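Side-chain contacts in dehydroquinate synthase (Thermus thermophilus, PDB 1UJN), which probably catalyses the conversion of 3-deoxy-D-arabino-heptulosonate 7-phosphate to 3-dehydroquinate with release of phosphate, the second step of the chorismate pathway: residues Glu68-Val73 / Gly100-Ala105; Ala63-Glu68 / Gly139-Gly144; Ala126-Lys131 / Ala208-Val213; Ser75-Lys80 / Ala105-Gly110. All coordinates share one frame; numbering follows the deposited sequence.

Interactions 1 and 4 follow the same helix pair, 67-80 and 94-106, with centres 8 Å apart; they meet where Y70 OH lies 2.7 Å from T106 OG1, a probable hydrogen bond, and where V103 packs on L77. Interaction 2 sits at the start of helix 67-80, its centre 10 Å from that of interaction 1, and joins it through F102 against V143 and G144. All three touch the second subunit. Interaction 3 stands apart, its centre 22 Å from those of interactions 1 and 2. Interactions 2 and 3 lie nearest the predicted active site: they contain the predicted NAD-binding lysines K140 and K131 and approach the predicted metal ligands E173, H231 and H247.

Interaction 1 of 4, residues Glu68-Val73 / Gly100-Ala105; sequences EVYGKV and GGFVAA
Two helices of the N-terminal alpha/beta domain pack here, Y70 and V73 on helix 67-80 against F102 and V103 on helix 94-106. The segment axes cross at -52°, 10.2 Å apart at closest approach, and Y70 faces V103 at the point where the backbones come nearest. The main contact is aromatic. With its CG anti to the backbone N (chi1 170°), Y70 reaches across the gap and brings its ring against F102. The planes are within 20° of parallel and the centroids 4.6 Å apart, but the rings are offset so far that little of one lies over the other. What remains is a rim contact: F102 CE2 sits 3.3 Å above one face of the Y70 ring, toward its rim, and Y70 CE1 comes to 3.4 Å from F102 CD2. V103 fills in beside the rings, its CG2 3.8 Å from Y70 CD1, while its other branch, CG1, meets V73 CG1 at 3.8 Å. All four side chains are buried, and the one polar group among them, the Y70 hydroxyl, is hydrogen-bonded to T106 OG1 one turn beyond F102. That bond is likely to steady the far end of the ring. V73 also packs on L58 of strand 55-58 and V103 on L74 and L77 of helix 67-80; F102 leans on A145 of strand 144-146 and on Y70 of the second subunit, so the helix pair runs straight into the dimer interface.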
# COMPACT_ATOMS: atom_id res chain seq x y z
N GLU A 68 6.13 -13.72 6.33
CA GLU A 68 6.12 -14.11 7.73
C GLU A 68 6.62 -13.00 8.64
O GLU A 68 6.00 -12.70 9.66
CB GLU A 68 6.98 -15.37 7.94
CG GLU A 68 6.93 -15.88 9.36
CD GLU A 68 5.50 -16.11 9.84
OE1 GLU A 68 4.85 -17.06 9.34
OE2 GLU A 68 5.03 -15.34 10.71
N VAL A 69 7.74 -12.38 8.28
CA VAL A 69 8.29 -11.31 9.11
C VAL A 69 7.38 -10.08 9.05
O VAL A 69 7.21 -9.38 10.05
CB VAL A 69 9.71 -10.94 8.65
CG1 VAL A 69 10.27 -9.81 9.50
CG2 VAL A 69 10.61 -12.16 8.76
N TYR A 70 6.80 -9.85 7.88
CA TYR A 70 5.88 -8.74 7.66
C TYR A 70 4.70 -8.87 8.62
O TYR A 70 4.33 -7.92 9.32
CB TYR A 70 5.41 -8.78 6.20
CG TYR A 70 4.28 -7.83 5.82
CD1 TYR A 70 4.45 -6.45 5.84
CD2 TYR A 70 3.05 -8.34 5.40
CE1 TYR A 70 3.41 -5.59 5.45
CE2 TYR A 70 2.00 -7.49 5.01
CZ TYR A 70 2.19 -6.12 5.03
OH TYR A 70 1.16 -5.29 4.64
N GLY A 71 4.11 -10.06 8.66
CA GLY A 71 2.98 -10.30 9.54
C GLY A 71 3.37 -10.16 10.99
O GLY A 71 2.60 -9.64 11.80
N LYS A 72 4.57 -10.63 11.33
CA LYS A 72 5.05 -10.56 12.71
C LYS A 72 5.20 -9.11 13.17
O LYS A 72 4.76 -8.76 14.26
CB LYS A 72 6.41 -11.26 12.84
CG LYS A 72 6.85 -11.47 14.28
CD LYS A 72 8.11 -12.33 14.36
CE LYS A 72 9.36 -11.53 14.04
NZ LYS A 72 9.83 -10.78 15.24
N VAL A 73 5.80 -8.27 12.33
CA VAL A 73 5.99 -6.87 12.69
C VAL A 73 4.64 -6.17 12.84
O VAL A 73 4.43 -5.41 13.78
CB VAL A 73 6.86 -6.13 11.65
CG1 VAL A 73 7.05 -4.67 12.07
CG2 VAL A 73 8.21 -6.83 11.52
N GLY A 100 10.54 -2.51 6.71
CA GLY A 100 9.97 -1.49 7.58
C GLY A 100 9.16 -0.43 6.87
O GLY A 100 8.14 0.04 7.39
N GLY A 101 9.60 -0.03 5.68
CA GLY A 101 8.87 0.97 4.92
C GLY A 101 7.53 0.43 4.46
O GLY A 101 6.54 1.16 4.40
N PHE A 102 7.50 -0.86 4.12
CA PHE A 102 6.27 -1.50 3.66
C PHE A 102 5.30 -1.69 4.83
O PHE A 102 4.08 -1.54 4.67
CB PHE A 102 6.60 -2.84 3.00
CG PHE A 102 5.40 -3.54 2.41
CD1 PHE A 102 4.51 -2.85 1.58
CD2 PHE A 102 5.16 -4.88 2.68
CE1 PHE A 102 3.40 -3.49 1.03
CE2 PHE A 102 4.05 -5.54 2.14
CZ PHE A 102 3.17 -4.84 1.31
N VAL A 103 5.84 -2.02 6.00
CA VAL A 103 5.01 -2.17 7.19
C VAL A 103 4.38 -0.80 7.48
O VAL A 103 3.19 -0.71 7.73
CB VAL A 103 5.87 -2.62 8.40
CG1 VAL A 103 5.09 -2.43 9.70
CG2 VAL A 103 6.25 -4.09 8.23
N ALA A 104 5.18 0.26 7.41
CA ALA A 104 4.67 1.62 7.65
C ALA A 104 3.62 2.01 6.61
O ALA A 104 2.63 2.66 6.94
CB ALA A 104 5.81 2.63 7.63
N ALA A 105 3.85 1.62 5.36
CA ALA A 105 2.92 1.94 4.29
C ALA A 105 1.56 1.29 4.44
O ALA A 105 0.57 1.81 3.93
CB ALA A 105 3.53 1.56 2.94

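Interaction 2 of 4, residues Ala63-Glu68 / Gly139-Gly144; sequences AAKSLE and GKNLVG
The carboxamide of N141 is the flat group here, and K65 meets it in its own plane rather than over a face. K65 NZ donates to N141 OD1 over 2.7 Å, lying in the carbonyl plane on a lone pair, with a C=O...N angle of 139°. The K65 carbon next to the amine, CE, follows it in to 3.3 Å from the same OD1. Both side chains have CG beside the backbone N and anti to the carbonyl carbon; the lysine is otherwise extended but bends at chi3 (58°), which turns its amine toward the asparagine. NZ has a second partner, the carboxylate of D98 on helix 94-106, so the ammonium is shared between a charge and an amide oxygen. A leucine in place of N141 would probably leave K65 with one acceptor fewer and its amine less firmly directed. The backbone is distinctive on each side: K65 is the centre of an inverse gamma turn just before S66, the N-cap of helix 67-80, while the N of N141 is held by N135 OD1. N141 is about 8 Å, side chain to side chain, from both H247, a predicted metal ligand, and K131, predicted to bind NAD. The loop 139-144 links strands 131-136 and 144-146, with L142 and V143 forming a classic beta bulge opposite I134; helix 94-106 lies alongside, and V143 also packs on Y70 of the second subunit.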
# COMPACT_ATOMS: atom_id res chain seq x y z
N ALA A 63 16.01 -12.71 4.27
CA ALA A 63 15.01 -13.43 5.06
C ALA A 63 14.04 -12.48 5.75
O ALA A 63 12.92 -12.85 6.07
CB ALA A 63 15.71 -14.32 6.10
N ALA A 64 14.49 -11.24 5.99
CA ALA A 64 13.64 -10.24 6.64
C ALA A 64 12.54 -9.74 5.71
O ALA A 64 11.52 -9.22 6.16
CB ALA A 64 14.50 -9.06 7.11
N LYS A 65 12.76 -9.89 4.41
CA LYS A 65 11.78 -9.44 3.42
C LYS A 65 10.86 -10.59 3.02
O LYS A 65 10.87 -11.05 1.88
CB LYS A 65 12.51 -8.87 2.20
CG LYS A 65 13.22 -7.55 2.50
CD LYS A 65 14.10 -7.07 1.35
CE LYS A 65 13.32 -6.88 0.06
NZ LYS A 65 14.20 -6.28 -1.00
N SER A 66 10.06 -11.04 3.98
CA SER A 66 9.13 -12.14 3.76
C SER A 66 7.77 -11.85 4.36
O SER A 66 7.63 -10.98 5.22
CB SER A 66 9.68 -13.41 4.41
OG SER A 66 9.63 -13.30 5.82
N LEU A 67 6.76 -12.60 3.91
CA LEU A 67 5.40 -12.43 4.41
C LEU A 67 5.33 -12.75 5.89
O LEU A 67 4.57 -12.14 6.64
CB LEU A 67 4.44 -13.34 3.64
CG LEU A 67 4.07 -12.91 2.21
CD1 LEU A 67 3.44 -14.08 1.46
CD2 LEU A 67 3.12 -11.73 2.27
N GLU A 68 6.13 -13.72 6.33
CA GLU A 68 6.12 -14.11 7.73
C GLU A 68 6.62 -13.00 8.64
O GLU A 68 6.00 -12.70 9.66
CB GLU A 68 6.98 -15.37 7.94
CG GLU A 68 6.93 -15.88 9.36
CD GLU A 68 5.50 -16.11 9.84
OE1 GLU A 68 4.85 -17.06 9.34
OE2 GLU A 68 5.03 -15.34 10.71
N GLY A 139 9.50 -14.94 -6.46
CA GLY A 139 10.45 -13.94 -6.91
C GLY A 139 10.73 -12.81 -5.95
O GLY A 139 9.95 -12.54 -5.03
N LYS A 140 11.84 -12.12 -6.17
CA LYS A 140 12.25 -11.00 -5.34
C LYS A 140 11.41 -9.76 -5.62
O LYS A 140 11.00 -9.52 -6.75
CB LYS A 140 13.71 -10.65 -5.61
CG LYS A 140 14.72 -11.75 -5.30
CD LYS A 140 14.84 -11.98 -3.81
CE LYS A 140 15.98 -12.94 -3.51
NZ LYS A 140 16.14 -13.20 -2.06
N ASN A 141 11.16 -8.99 -4.57
CA ASN A 141 10.43 -7.73 -4.66
C ASN A 141 9.17 -7.74 -5.53
O ASN A 141 9.04 -6.93 -6.45
CB ASN A 141 11.38 -6.65 -5.18
CG ASN A 141 12.65 -6.55 -4.36
OD1 ASN A 141 12.59 -6.32 -3.15
ND2 ASN A 141 13.80 -6.72 -5.01
N LEU A 142 8.23 -8.63 -5.23
CA LEU A 142 7.01 -8.70 -6.01
C LEU A 142 5.81 -8.10 -5.28
O LEU A 142 4.73 -7.98 -5.85
CB LEU A 142 6.71 -10.16 -6.38
CG LEU A 142 7.75 -10.81 -7.29
CD1 LEU A 142 7.37 -12.26 -7.54
CD2 LEU A 142 7.84 -10.05 -8.60
N VAL A 143 6.01 -7.72 -4.02
CA VAL A 143 4.95 -7.13 -3.21
C VAL A 143 5.54 -5.92 -2.51
O VAL A 143 6.63 -5.99 -1.95
CB VAL A 143 4.42 -8.12 -2.15
CG1 VAL A 143 3.24 -7.50 -1.39
CG2 VAL A 143 4.00 -9.43 -2.82
N GLY A 144 4.83 -4.80 -2.55
CA GLY A 144 5.38 -3.63 -1.89
C GLY A 144 4.50 -2.42 -1.99
O GLY A 144 3.29 -2.52 -2.20

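Interaction 3 of 4, residues Ala126-Lys131 / Ala208-Val213; sequences ASVGGK and AVKVRV
V128 lies in an extended conformation in the loop between helix 120-126 and strand 131-136, followed by G129 and G130, both with positive phi; across from it, K210 and V211 ride on a regular turn of helix 199-216. The CA atoms of V128 and V211 are 6.5 Å apart. K210 starts with CG anti to the backbone N (chi1 -173°) and stays extended to its end, running past the V128 side chain in the opposite direction. Its CD lies 3.9 Å from V128 CB, and NZ donates to V128 O at 3.0 Å. The C=O...N angle is 144°, but the donor stands 35° out of the carbonyl plane, not on a lone pair. V128 CG2 meets V211 CG2 at 3.7 Å. At G129 a side chain would be jammed against V128 O, the same oxygen that K210 uses. A methionine in place of K210 would probably leave V128 O without this donor and D125 without this salt bridge. The chemistry thus ties the two family regions together: apolar branches seat the helix, and one ammonium joins a carbonyl and a carboxylate; the K210 side chain is about 7 Å from that of E173, a predicted metal ligand.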
# COMPACT_ATOMS: atom_id res chain seq x y z
N ALA A 126 18.70 3.48 -1.17
CA ALA A 126 17.40 3.42 -0.51
C ALA A 126 16.81 4.73 0.02
O ALA A 126 15.62 4.79 0.34
CB ALA A 126 17.44 2.38 0.62
N SER A 127 17.62 5.79 0.09
CA SER A 127 17.16 7.08 0.61
C SER A 127 16.24 7.86 -0.32
O SER A 127 15.56 8.79 0.13
CB SER A 127 18.36 7.96 0.96
OG SER A 127 19.20 8.13 -0.18
N VAL A 128 16.23 7.49 -1.59
CA VAL A 128 15.41 8.16 -2.60
C VAL A 128 14.62 7.15 -3.43
O VAL A 128 15.13 6.07 -3.74
CB VAL A 128 16.30 8.98 -3.56
CG1 VAL A 128 15.45 9.71 -4.59
CG2 VAL A 128 17.15 9.96 -2.75
N GLY A 129 13.38 7.49 -3.78
CA GLY A 129 12.58 6.60 -4.59
C GLY A 129 11.31 6.05 -3.96
O GLY A 129 10.36 5.68 -4.66
N GLY A 130 11.30 5.98 -2.63
CA GLY A 130 10.13 5.49 -1.92
C GLY A 130 9.81 4.02 -2.11
O GLY A 130 8.73 3.57 -1.73
N LYS A 131 10.72 3.26 -2.71
CA LYS A 131 10.46 1.84 -2.93
C LYS A 131 10.55 1.03 -1.64
O LYS A 131 11.55 1.09 -0.93
CB LYS A 131 11.45 1.25 -3.92
CG LYS A 131 11.34 1.80 -5.32
CD LYS A 131 12.18 0.97 -6.27
CE LYS A 131 11.93 1.36 -7.71
NZ LYS A 131 12.68 0.46 -8.65
N ALA A 208 22.72 13.14 -3.90
CA ALA A 208 22.25 14.30 -4.66
C ALA A 208 21.97 13.95 -6.12
O ALA A 208 21.05 14.50 -6.73
CB ALA A 208 23.27 15.43 -4.56
N VAL A 209 22.76 13.04 -6.69
CA VAL A 209 22.54 12.65 -8.08
C VAL A 209 21.23 11.90 -8.27
O VAL A 209 20.50 12.15 -9.23
CB VAL A 209 23.70 11.79 -8.62
CG1 VAL A 209 23.39 11.32 -10.04
CG2 VAL A 209 24.99 12.58 -8.61
N LYS A 210 20.92 10.97 -7.36
CA LYS A 210 19.67 10.23 -7.50
C LYS A 210 18.49 11.16 -7.26
O LYS A 210 17.43 10.98 -7.85
CB LYS A 210 19.61 9.04 -6.53
CG LYS A 210 18.38 8.17 -6.78
CD LYS A 210 18.38 6.86 -6.01
CE LYS A 210 17.16 6.03 -6.39
NZ LYS A 210 17.03 4.75 -5.63
N VAL A 211 18.67 12.15 -6.40
CA VAL A 211 17.59 13.09 -6.15
C VAL A 211 17.23 13.84 -7.44
O VAL A 211 16.06 13.92 -7.80
CB VAL A 211 17.96 14.13 -5.06
CG1 VAL A 211 16.91 15.24 -5.01
CG2 VAL A 211 18.06 13.45 -3.69
N ARG A 212 18.23 14.37 -8.12
CA ARG A 212 18.01 15.12 -9.36
C ARG A 212 17.34 14.30 -10.45
O ARG A 212 16.31 14.71 -11.01
CB ARG A 212 19.33 15.67 -9.90
CG ARG A 212 19.94 16.77 -9.07
CD ARG A 212 20.85 17.65 -9.93
NE ARG A 212 21.93 16.88 -10.54
CZ ARG A 212 22.97 16.39 -9.88
NH1 ARG A 212 23.09 16.58 -8.57
NH2 ARG A 212 23.91 15.71 -10.53
N VAL A 213 17.92 13.15 -10.77
CA VAL A 213 17.38 12.28 -11.81
C VAL A 213 15.93 11.89 -11.52
O VAL A 213 15.09 11.87 -12.42
CB VAL A 213 18.21 11.00 -11.93
CG1 VAL A 213 17.62 10.09 -12.99
CG2 VAL A 213 19.66 11.35 -12.26

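Interaction 4 of 4, residues Ser75-Lys80 / Ala105-Gly110; sequences SWLAEK and ATYLRG
Y107 has its CG anti to the backbone N (chi1 179°), which sets the ring against L77 on helix 67-80; L77, with CG beside its own backbone N, offers CB and one methyl. L77 CB lies over the ring face as a CH-pi contact, 3.9 Å from the centroid and 19° off the normal. L77 CD1 reaches back along the ring toward its root, 3.9 Å from Y107 CG. The opposite face is taken by Y107's own neighbour, L108, whose CG stands 3.6 Å above the plane, so the ring is sandwiched between two leucines. At the outer end, Y107 CE1 comes no nearer than 4.4 Å to A78 CB, and Y107 OH passes 3.6 Å from A78 CA. The hydroxyl makes its hydrogen bond with the carbonyl of L82, just past the helix, which is likely to steady the ring's far end. The backbone that presents Y107 is a tight one: Y107 is the first residue past helix 94-106 and takes part in two overlapping turns, a type II from T106 to R109 and a type I' from Y107 to G110. This contact lies away from the predicted cofactor sites. L77 packs further on A32 of strand 31-36, while the turn faces the second subunit: L142 of the second subunit packs on Y107, the T132 carbonyl of that subunit accepts from R109 NE, and E138 of that subunit bonds S75 OG on helix 67-80.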
# COMPACT_ATOMS: atom_id res chain seq x y z
N SER A 75 1.69 -7.44 13.65
CA SER A 75 1.03 -7.87 14.87
C SER A 75 1.71 -7.28 16.10
O SER A 75 1.06 -7.01 17.11
CB SER A 75 1.01 -9.40 14.96
OG SER A 75 0.05 -9.93 14.06
N TRP A 76 3.02 -7.07 16.00
CA TRP A 76 3.78 -6.50 17.10
C TRP A 76 3.29 -5.08 17.34
O TRP A 76 3.06 -4.67 18.48
CB TRP A 76 5.28 -6.52 16.75
CG TRP A 76 6.15 -5.89 17.79
CD1 TRP A 76 6.39 -6.35 19.06
CD2 TRP A 76 6.89 -4.67 17.67
NE1 TRP A 76 7.22 -5.49 19.73
CE2 TRP A 76 7.54 -4.45 18.90
CE3 TRP A 76 7.06 -3.75 16.64
CZ2 TRP A 76 8.35 -3.34 19.13
CZ3 TRP A 76 7.87 -2.63 16.86
CH2 TRP A 76 8.51 -2.44 18.10
N LEU A 77 3.11 -4.32 16.26
CA LEU A 77 2.62 -2.94 16.37
C LEU A 77 1.19 -2.93 16.91
O LEU A 77 0.87 -2.14 17.81
CB LEU A 77 2.66 -2.26 15.00
CG LEU A 77 4.04 -2.06 14.36
CD1 LEU A 77 3.90 -1.46 12.97
CD2 LEU A 77 4.86 -1.15 15.24
N ALA A 78 0.35 -3.80 16.37
CA ALA A 78 -1.04 -3.90 16.79
C ALA A 78 -1.13 -4.22 18.28
O ALA A 78 -1.90 -3.60 19.01
CB ALA A 78 -1.75 -4.99 15.99
N GLU A 79 -0.34 -5.19 18.71
CA GLU A 79 -0.32 -5.60 20.11
C GLU A 79 -0.08 -4.44 21.06
O GLU A 79 -0.67 -4.37 22.14
CB GLU A 79 0.77 -6.66 20.31
CG GLU A 79 1.09 -6.96 21.76
CD GLU A 79 2.17 -8.01 21.91
OE1 GLU A 79 2.57 -8.59 20.88
OE2 GLU A 79 2.60 -8.26 23.05
N LYS A 80 0.80 -3.51 20.67
CA LYS A 80 1.11 -2.36 21.51
C LYS A 80 0.04 -1.28 21.40
O LYS A 80 0.02 -0.31 22.14
CB LYS A 80 2.46 -1.80 21.06
CG LYS A 80 3.62 -2.35 21.90
CD LYS A 80 4.59 -3.20 21.07
CE LYS A 80 4.67 -4.64 21.56
NZ LYS A 80 5.72 -4.76 22.57
N ALA A 105 3.85 1.62 5.36
CA ALA A 105 2.92 1.94 4.29
C ALA A 105 1.56 1.29 4.44
O ALA A 105 0.57 1.81 3.93
CB ALA A 105 3.53 1.56 2.94
N THR A 106 1.50 0.17 5.15
CA THR A 106 0.26 -0.57 5.26
C THR A 106 -0.38 -0.71 6.63
O THR A 106 -1.56 -1.03 6.72
CB THR A 106 0.42 -1.96 4.64
OG1 THR A 106 1.48 -2.66 5.32
CG2 THR A 106 0.78 -1.84 3.15
N TYR A 107 0.38 -0.48 7.70
CA TYR A 107 -0.18 -0.57 9.04
C TYR A 107 -1.22 0.54 9.15
O TYR A 107 -0.91 1.71 8.94
CB TYR A 107 0.92 -0.37 10.10
CG TYR A 107 0.40 -0.44 11.53
CD1 TYR A 107 -0.16 -1.61 12.03
CD2 TYR A 107 0.44 0.68 12.36
CE1 TYR A 107 -0.67 -1.68 13.32
CE2 TYR A 107 -0.08 0.63 13.66
CZ TYR A 107 -0.63 -0.56 14.13
OH TYR A 107 -1.15 -0.62 15.41
N LEU A 108 -2.46 0.16 9.46
CA LEU A 108 -3.58 1.11 9.57
C LEU A 108 -3.71 1.94 8.29
O LEU A 108 -4.18 3.08 8.30
CB LEU A 108 -3.39 2.03 10.78
CG LEU A 108 -3.29 1.31 12.13
CD1 LEU A 108 -3.07 2.32 13.25
CD2 LEU A 108 -4.56 0.50 12.37
N ARG A 109 -3.29 1.34 7.18
CA ARG A 109 -3.32 1.94 5.85
C ARG A 109 -2.28 3.04 5.68
O ARG A 109 -2.39 3.86 4.77
CB ARG A 109 -4.73 2.46 5.49
CG ARG A 109 -5.82 1.39 5.59
CD ARG A 109 -7.06 1.77 4.78
NE ARG A 109 -8.13 0.79 4.94
CZ ARG A 109 -9.06 0.84 5.88
NH1 ARG A 109 -9.06 1.84 6.77
NH2 ARG A 109 -10.00 -0.10 5.94
N GLY A 110 -1.28 3.06 6.55
CA GLY A 110 -0.22 4.04 6.40
C GLY A 110 0.11 4.95 7.56
O GLY A 110 -0.73 5.73 8.00